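Local coordinates for terminal oxygenase component of carbazole (PDB 7BUG), which forms the oxygenase of carbazole 1,9a-dioxygenase, adding dioxygen across the angular and adjacent carbons of carbazole to open the way to 2'-aminobiphenyl-2,3-diol, at residues R26-V32 with L46-E51; I184-K188 with L200-F204. All blocks are in the same frame, centred on the assembly; numbering follows the deposited sequence.

Contact 1 and contact 2 lie in the two halves of a Rieske-type aromatic-ring oxygenase and follow one another along the chain, the first closing before the second opens. Contact 1 belongs to the Rieske [2Fe-2S] region and lies away from the cluster and iron sites, joining the two edge strands of an antiparallel sheet with leucines and a buried ion pair. Contact 2, in the ring-hydroxylase region, carries His187, a ligand of the mononuclear iron, and reaches the second subunit. The centres of contact 1 and contact 2 are about 32 Å apart and their nearest atoms about 20 Å apart, without touching. Together they illustrate how one oxygenase subunit combines largely apolar closure, sealed by an ion pair, with packing that adjoins a metal.

Contact 1: R26-V32 with L46-E51; sequences RNHWYPV and LKLLGE
Val32 and Leu46 form the close-fitting end of this contact: CG2 of Val32 lies 3.8 Å from CD2 of Leu46, the two side chains crossing at about a right angle. Leu48, its CG anti to the backbone N (chi1 178°), reaches across with both branches, placing CD1 at CB of Tyr30 and CD2 4.0 Å from CG1 of Val32. Leu49 continues the row as a CH-pi partner, its CD1 over one face of the Tyr30 ring, 4.2 Å from the centroid and offset toward the rim. The other methyl of Leu49, CD2, rests on the backbone of Arg26, while the hydroxyl of Tyr30 is hydrogen-bonded to the backbone O of Phe25.

These residues belong to strands 28-32 and 44-48, the two outermost strands of the antiparallel Rieske-domain sheet, and to the turn and loop beside them. The axes of segments 28-32 and 46-48 approach to 9.3 Å with no hydrogen bond between them, so apolar side chains join the two edges. Pro288 and Val287 of strand 281-288 add to the same packing.

Beyond the leucines the contact changes character. A type I' turn from Leu48 to Glu51 puts Leu49 and Gly50 at positive phi; the partly exposed Gly50 makes no contact with 26-32 and Lys47 points away from it, so the packing ends there. At the buried polar end, the extended chain of Arg26 brings NH1 within 2.8 Å of Glu51 OE2, a salt bridge in which NH1 meets OE2 nearly along its C-O axis, with guanidinium and carboxylate almost coplanar. A leucine in place of Arg26 would probably leave Asp139, its NE partner, and Glu51 OE2 without this shared cation. Tyr124 OH links Glu51 OE1 to Arg26 NH2, and Lys66 forms a salt bridge to OE1, gripping the carboxylate at both oxygens.

Contact 2: I184-K188 with L200-F204; sequences IYIHK and LPLGF. With FE2 (Fe (II) ion), chain E.
Ile184 presses its CD1 end-on against the 200-204 segment, 3.2 Å from the carbonyl oxygen of Pro201 and beside the Phe204 ring at CE1. Its CG1 lies between the backbone N and the carbonyl carbon (chi1 59°), a position that directs the chain across Pro201. Water 1 joins the backbones alongside, donating to Ile184 O at 2.8 Å and to Pro201 O at 2.9 Å, so that both carbonyls are satisfied although no direct hydrogen bond links the segments.

Leu202 turns to Tyr185 and Lys188. Its CD2 approaches Tyr185 CD1 obliquely and also touches Lys188 CD, which itself lies 3.7 Å above one face of the Tyr185 ring. Tyr185 OH hydrogen-bonds to Glu81 of the second subunit, and Lys188 NZ forms a salt bridge with it.

Leu200 packs against the backbone and CB of His187, its CD2 3.8 Å from His187 CB and close to His187 O. Ile186 CG1 covers one face of the imidazole, 3.7 Å above its centre, and Phe329 stacks with it. NE2 of His187 binds the iron at 2.1 Å; with His183 and Asp333 it completes the two-histidine, one-carboxylate triad of these oxygenases. Apolar packing around His187 thus probably helps to fix the imidazole at the metal, close to the interface, marked by Trp91 and Tyr92 of the second subunit, across which, in this family, electrons pass from a neighbouring subunit's Rieske cluster.

Contact 1: R26-V32 with L46-E51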
loop_
_atom_site.group_PDB
_atom_site.type_symbol
_atom_site.label_atom_id
_atom_site.label_comp_id
_atom_site.label_asym_id
_atom_site.label_seq_id
_atom_site.Cartn_x
_atom_site.Cartn_y
_atom_site.Cartn_z
ATOM N N ARG A 26 -26.535 6.854 -0.852
ATOM C CA ARG A 26 -27.366 5.725 -1.260
ATOM C C ARG A 26 -28.768 6.240 -1.618
ATOM O O ARG A 26 -29.124 7.331 -1.181
ATOM C CB ARG A 26 -27.366 4.639 -0.187
ATOM C CG ARG A 26 -27.957 3.312 -0.635
ATOM C CD ARG A 26 -27.839 2.291 0.495
ATOM N NE ARG A 26 -28.308 1.018 0.012
ATOM C CZ ARG A 26 -27.588 0.211 -0.777
ATOM N NH1 ARG A 26 -26.292 0.442 -0.977
ATOM N NH2 ARG A 26 -28.139 -0.902 -1.222
ATOM N N ASN A 27 -29.506 5.463 -2.399
ATOM C CA ASN A 27 -30.912 5.723 -2.768
ATOM C C ASN A 27 -31.002 6.917 -3.727
ATOM O O ASN A 27 -31.954 7.702 -3.649
ATOM C CB ASN A 27 -31.753 5.874 -1.490
ATOM C CG ASN A 27 -31.630 4.655 -0.616
ATOM O OD1 ASN A 27 -31.835 3.551 -1.102
ATOM N ND2 ASN A 27 -31.254 4.801 0.647
ATOM N N HIS A 28 -30.058 7.038 -4.684
ATOM C CA HIS A 28 -30.142 7.948 -5.826
ATOM C C HIS A 28 -29.741 7.190 -7.093
ATOM O O HIS A 28 -29.087 6.153 -7.000
ATOM C CB HIS A 28 -29.238 9.184 -5.672
ATOM C CG HIS A 28 -29.535 10.082 -4.528
ATOM N ND1 HIS A 28 -30.278 11.214 -4.684
ATOM C CD2 HIS A 28 -29.180 10.021 -3.236
ATOM C CE1 HIS A 28 -30.363 11.799 -3.480
ATOM N NE2 HIS A 28 -29.692 11.123 -2.583
ATOM N N TRP A 29 -30.155 7.737 -8.205
ATOM C CA TRP A 29 -29.744 7.359 -9.555
ATOM C C TRP A 29 -28.363 7.942 -9.839
ATOM O O TRP A 29 -28.165 9.118 -9.559
ATOM C CB TRP A 29 -30.738 7.868 -10.580
ATOM C CG TRP A 29 -32.088 7.234 -10.546
ATOM C CD1 TRP A 29 -33.220 7.754 -9.990
ATOM C CD2 TRP A 29 -32.463 6.000 -11.174
ATOM N NE1 TRP A 29 -34.272 6.910 -10.199
ATOM C CE2 TRP A 29 -33.857 5.863 -10.959
ATOM C CE3 TRP A 29 -31.795 5.017 -11.904
ATOM C CZ2 TRP A 29 -34.558 4.752 -11.405
ATOM C CZ3 TRP A 29 -32.499 3.959 -12.398
ATOM C CH2 TRP A 29 -33.862 3.825 -12.148
ATOM N N TYR A 30 -27.528 7.122 -10.477
ATOM C CA TYR A 30 -26.207 7.564 -10.972
ATOM C C TYR A 30 -25.950 7.056 -12.387
ATOM O O TYR A 30 -26.156 5.882 -12.653
ATOM C CB TYR A 30 -25.091 6.988 -10.091
ATOM C CG TYR A 30 -25.096 7.552 -8.701
ATOM C CD1 TYR A 30 -24.483 8.751 -8.418
ATOM C CD2 TYR A 30 -25.740 6.908 -7.678
ATOM C CE1 TYR A 30 -24.457 9.265 -7.127
ATOM C CE2 TYR A 30 -25.780 7.424 -6.398
ATOM C CZ TYR A 30 -25.116 8.602 -6.110
ATOM O OH TYR A 30 -25.175 9.063 -4.830
ATOM N N PRO A 31 -25.377 7.889 -13.249
ATOM C CA PRO A 31 -24.917 7.430 -14.555
ATOM C C PRO A 31 -23.582 6.711 -14.455
ATOM O O PRO A 31 -22.753 7.123 -13.658
ATOM C CB PRO A 31 -24.832 8.699 -15.383
ATOM C CG PRO A 31 -24.411 9.719 -14.401
ATOM C CD PRO A 31 -25.122 9.338 -13.103
ATOM N N VAL A 32 -23.413 5.633 -15.216
ATOM C CA VAL A 32 -22.154 4.841 -15.088
ATOM C C VAL A 32 -21.517 4.568 -16.443
ATOM O O VAL A 32 -20.334 4.227 -16.445
ATOM C CB VAL A 32 -22.433 3.534 -14.349
ATOM C CG1 VAL A 32 -22.844 3.824 -12.897
ATOM C CG2 VAL A 32 -23.460 2.693 -15.030
ATOM N N LEU A 46 -18.662 -2.963 -13.175
ATOM C CA LEU A 46 -18.258 -1.628 -12.725
ATOM C C LEU A 46 -18.417 -1.602 -11.210
ATOM O O LEU A 46 -19.052 -2.486 -10.643
ATOM C CB LEU A 46 -19.085 -0.576 -13.425
ATOM C CG LEU A 46 -20.585 -0.667 -13.151
ATOM C CD1 LEU A 46 -21.007 0.281 -12.061
ATOM C CD2 LEU A 46 -21.334 -0.378 -14.429
ATOM N N LYS A 47 -17.803 -0.622 -10.596
ATOM C CA LYS A 47 -17.940 -0.399 -9.146
ATOM C C LYS A 47 -18.633 0.955 -8.933
ATOM O O LYS A 47 -18.189 1.978 -9.482
ATOM C CB LYS A 47 -16.573 -0.503 -8.478
ATOM C CG LYS A 47 -16.695 -0.361 -6.969
ATOM C CD LYS A 47 -15.349 -0.445 -6.242
ATOM C CE LYS A 47 -14.982 -1.882 -6.007
ATOM N NZ LYS A 47 -13.700 -1.944 -5.279
ATOM N N LEU A 48 -19.691 0.963 -8.118
ATOM C CA LEU A 48 -20.518 2.138 -7.844
ATOM C C LEU A 48 -20.785 2.203 -6.345
ATOM O O LEU A 48 -21.268 1.202 -5.772
ATOM C CB LEU A 48 -21.809 2.038 -8.637
ATOM C CG LEU A 48 -22.806 3.156 -8.431
ATOM C CD1 LEU A 48 -22.233 4.524 -8.741
ATOM C CD2 LEU A 48 -24.079 2.917 -9.217
ATOM N N LEU A 49 -20.437 3.322 -5.714
ATOM C CA LEU A 49 -20.638 3.477 -4.246
ATOM C C LEU A 49 -19.939 2.335 -3.511
ATOM O O LEU A 49 -20.414 1.888 -2.455
ATOM C CB LEU A 49 -22.136 3.564 -3.917
ATOM C CG LEU A 49 -22.756 4.956 -3.890
ATOM C CD1 LEU A 49 -22.534 5.756 -5.134
ATOM C CD2 LEU A 49 -24.237 4.869 -3.531
ATOM N N GLY A 50 -18.840 1.831 -4.064
ATOM C CA GLY A 50 -18.011 0.780 -3.465
ATOM C C GLY A 50 -18.458 -0.615 -3.758
ATOM O O GLY A 50 -17.742 -1.602 -3.398
ATOM N N GLU A 51 -19.582 -0.781 -4.448
ATOM C CA GLU A 51 -20.158 -2.102 -4.734
ATOM C C GLU A 51 -19.848 -2.504 -6.193
ATOM O O GLU A 51 -20.097 -1.716 -7.149
ATOM C CB GLU A 51 -21.689 -2.079 -4.621
ATOM C CG GLU A 51 -22.204 -1.577 -3.281
ATOM C CD GLU A 51 -23.676 -1.767 -3.001
ATOM O OE1 GLU A 51 -24.292 -2.604 -3.667
ATOM O OE2 GLU A 51 -24.181 -1.113 -2.066
#

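Contact 2: I184-K188 with L200-F204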
loop_
_atom_site.group_PDB
_atom_site.type_symbol
_atom_site.label_atom_id
_atom_site.label_comp_id
_atom_site.label_asym_id
_atom_site.label_seq_id
_atom_site.Cartn_x
_atom_site.Cartn_y
_atom_site.Cartn_z
ATOM N N ILE A 184 -12.280 29.228 -11.580
ATOM C CA ILE A 184 -12.134 29.507 -13.030
ATOM C C ILE A 184 -10.800 30.205 -13.348
ATOM O O ILE A 184 -10.398 30.128 -14.499
ATOM C CB ILE A 184 -13.301 30.364 -13.526
ATOM C CG1 ILE A 184 -13.400 31.689 -12.779
ATOM C CG2 ILE A 184 -14.580 29.531 -13.458
ATOM C CD1 ILE A 184 -14.354 32.671 -13.421
ATOM N N TYR A 185 -10.111 30.673 -12.331
ATOM C CA TYR A 185 -8.688 31.106 -12.431
ATOM C C TYR A 185 -7.847 30.037 -13.131
ATOM O O TYR A 185 -6.990 30.363 -13.971
ATOM C CB TYR A 185 -8.169 31.472 -11.046
ATOM C CG TYR A 185 -6.776 32.034 -11.059
ATOM C CD1 TYR A 185 -6.554 33.341 -11.474
ATOM C CD2 TYR A 185 -5.686 31.239 -10.738
ATOM C CE1 TYR A 185 -5.266 33.841 -11.547
ATOM C CE2 TYR A 185 -4.394 31.719 -10.830
ATOM C CZ TYR A 185 -4.190 33.028 -11.227
ATOM O OH TYR A 185 -2.915 33.539 -11.319
ATOM N N ILE A 186 -8.077 28.740 -12.845
ATOM C CA ILE A 186 -7.262 27.665 -13.462
ATOM C C ILE A 186 -7.489 27.554 -14.967
ATOM O O ILE A 186 -6.695 26.878 -15.606
ATOM C CB ILE A 186 -7.483 26.310 -12.751
ATOM C CG1 ILE A 186 -8.777 25.609 -13.190
ATOM C CG2 ILE A 186 -7.430 26.507 -11.256
ATOM C CD1 ILE A 186 -8.944 24.216 -12.614
ATOM N N HIS A 187 -8.593 28.101 -15.498
ATOM C CA HIS A 187 -8.998 27.936 -16.907
ATOM C C HIS A 187 -8.526 29.130 -17.771
ATOM O O HIS A 187 -8.801 29.112 -18.958
ATOM C CB HIS A 187 -10.511 27.772 -16.978
ATOM C CG HIS A 187 -11.009 26.543 -16.286
ATOM N ND1 HIS A 187 -10.635 25.294 -16.683
ATOM C CD2 HIS A 187 -11.932 26.368 -15.321
ATOM C CE1 HIS A 187 -11.265 24.383 -15.956
ATOM N NE2 HIS A 187 -12.040 25.021 -15.125
ATOM N N LYS A 188 -7.779 30.052 -17.171
ATOM C CA LYS A 188 -7.419 31.354 -17.817
ATOM C C LYS A 188 -6.576 31.111 -19.076
ATOM O O LYS A 188 -6.686 31.916 -20.000
ATOM C CB LYS A 188 -6.757 32.285 -16.804
ATOM C CG LYS A 188 -5.381 31.857 -16.307
ATOM C CD LYS A 188 -4.956 32.635 -15.091
ATOM C CE LYS A 188 -3.587 32.231 -14.582
ATOM N NZ LYS A 188 -3.601 30.863 -13.979
ATOM N N LEU A 200 -14.107 35.236 -20.017
ATOM C CA LEU A 200 -13.879 34.454 -18.775
ATOM C C LEU A 200 -13.113 35.356 -17.833
ATOM O O LEU A 200 -11.941 35.635 -18.082
ATOM C CB LEU A 200 -13.090 33.181 -19.088
ATOM C CG LEU A 200 -13.019 32.185 -17.928
ATOM C CD1 LEU A 200 -14.356 31.449 -17.792
ATOM C CD2 LEU A 200 -11.867 31.195 -18.099
ATOM N N PRO A 201 -13.741 35.834 -16.747
ATOM C CA PRO A 201 -13.012 36.583 -15.731
ATOM C C PRO A 201 -12.119 35.645 -14.903
ATOM O O PRO A 201 -12.275 34.440 -15.027
ATOM C CB PRO A 201 -14.071 37.147 -14.786
ATOM C CG PRO A 201 -15.353 36.379 -15.095
ATOM C CD PRO A 201 -15.169 35.680 -16.426
ATOM N N LEU A 202 -11.164 36.222 -14.178
ATOM C CA LEU A 202 -10.305 35.502 -13.208
ATOM C C LEU A 202 -11.159 35.052 -12.032
ATOM O O LEU A 202 -10.800 34.020 -11.412
ATOM C CB LEU A 202 -9.188 36.424 -12.715
ATOM C CG LEU A 202 -8.263 36.939 -13.811
ATOM C CD1 LEU A 202 -7.181 37.794 -13.197
ATOM C CD2 LEU A 202 -7.679 35.806 -14.648
ATOM N N GLY A 203 -12.189 35.830 -11.705
ATOM C CA GLY A 203 -13.082 35.624 -10.556
ATOM C C GLY A 203 -14.102 36.743 -10.451
ATOM O O GLY A 203 -14.312 37.413 -11.469
ATOM N N PHE A 204 -14.637 36.961 -9.249
ATOM C CA PHE A 204 -15.745 37.899 -8.951
ATOM C C PHE A 204 -15.512 38.524 -7.590
ATOM O O PHE A 204 -15.257 37.796 -6.632
ATOM C CB PHE A 204 -17.101 37.192 -8.889
ATOM C CG PHE A 204 -17.505 36.569 -10.191
ATOM C CD1 PHE A 204 -17.137 35.268 -10.485
ATOM C CD2 PHE A 204 -18.214 37.295 -11.127
ATOM C CE1 PHE A 204 -17.477 34.706 -11.705
ATOM C CE2 PHE A 204 -18.549 36.733 -12.350
ATOM C CZ PHE A 204 -18.170 35.443 -12.636
HETATM FE FE FE2 E . -13.434 23.946 -13.948
HETATM O O HOH W 1 -10.011 32.693 -15.583
HETATM O O HOH W 2 -15.010 24.298 -14.771
HETATM O O HOH W 3 -14.963 22.736 -12.935
#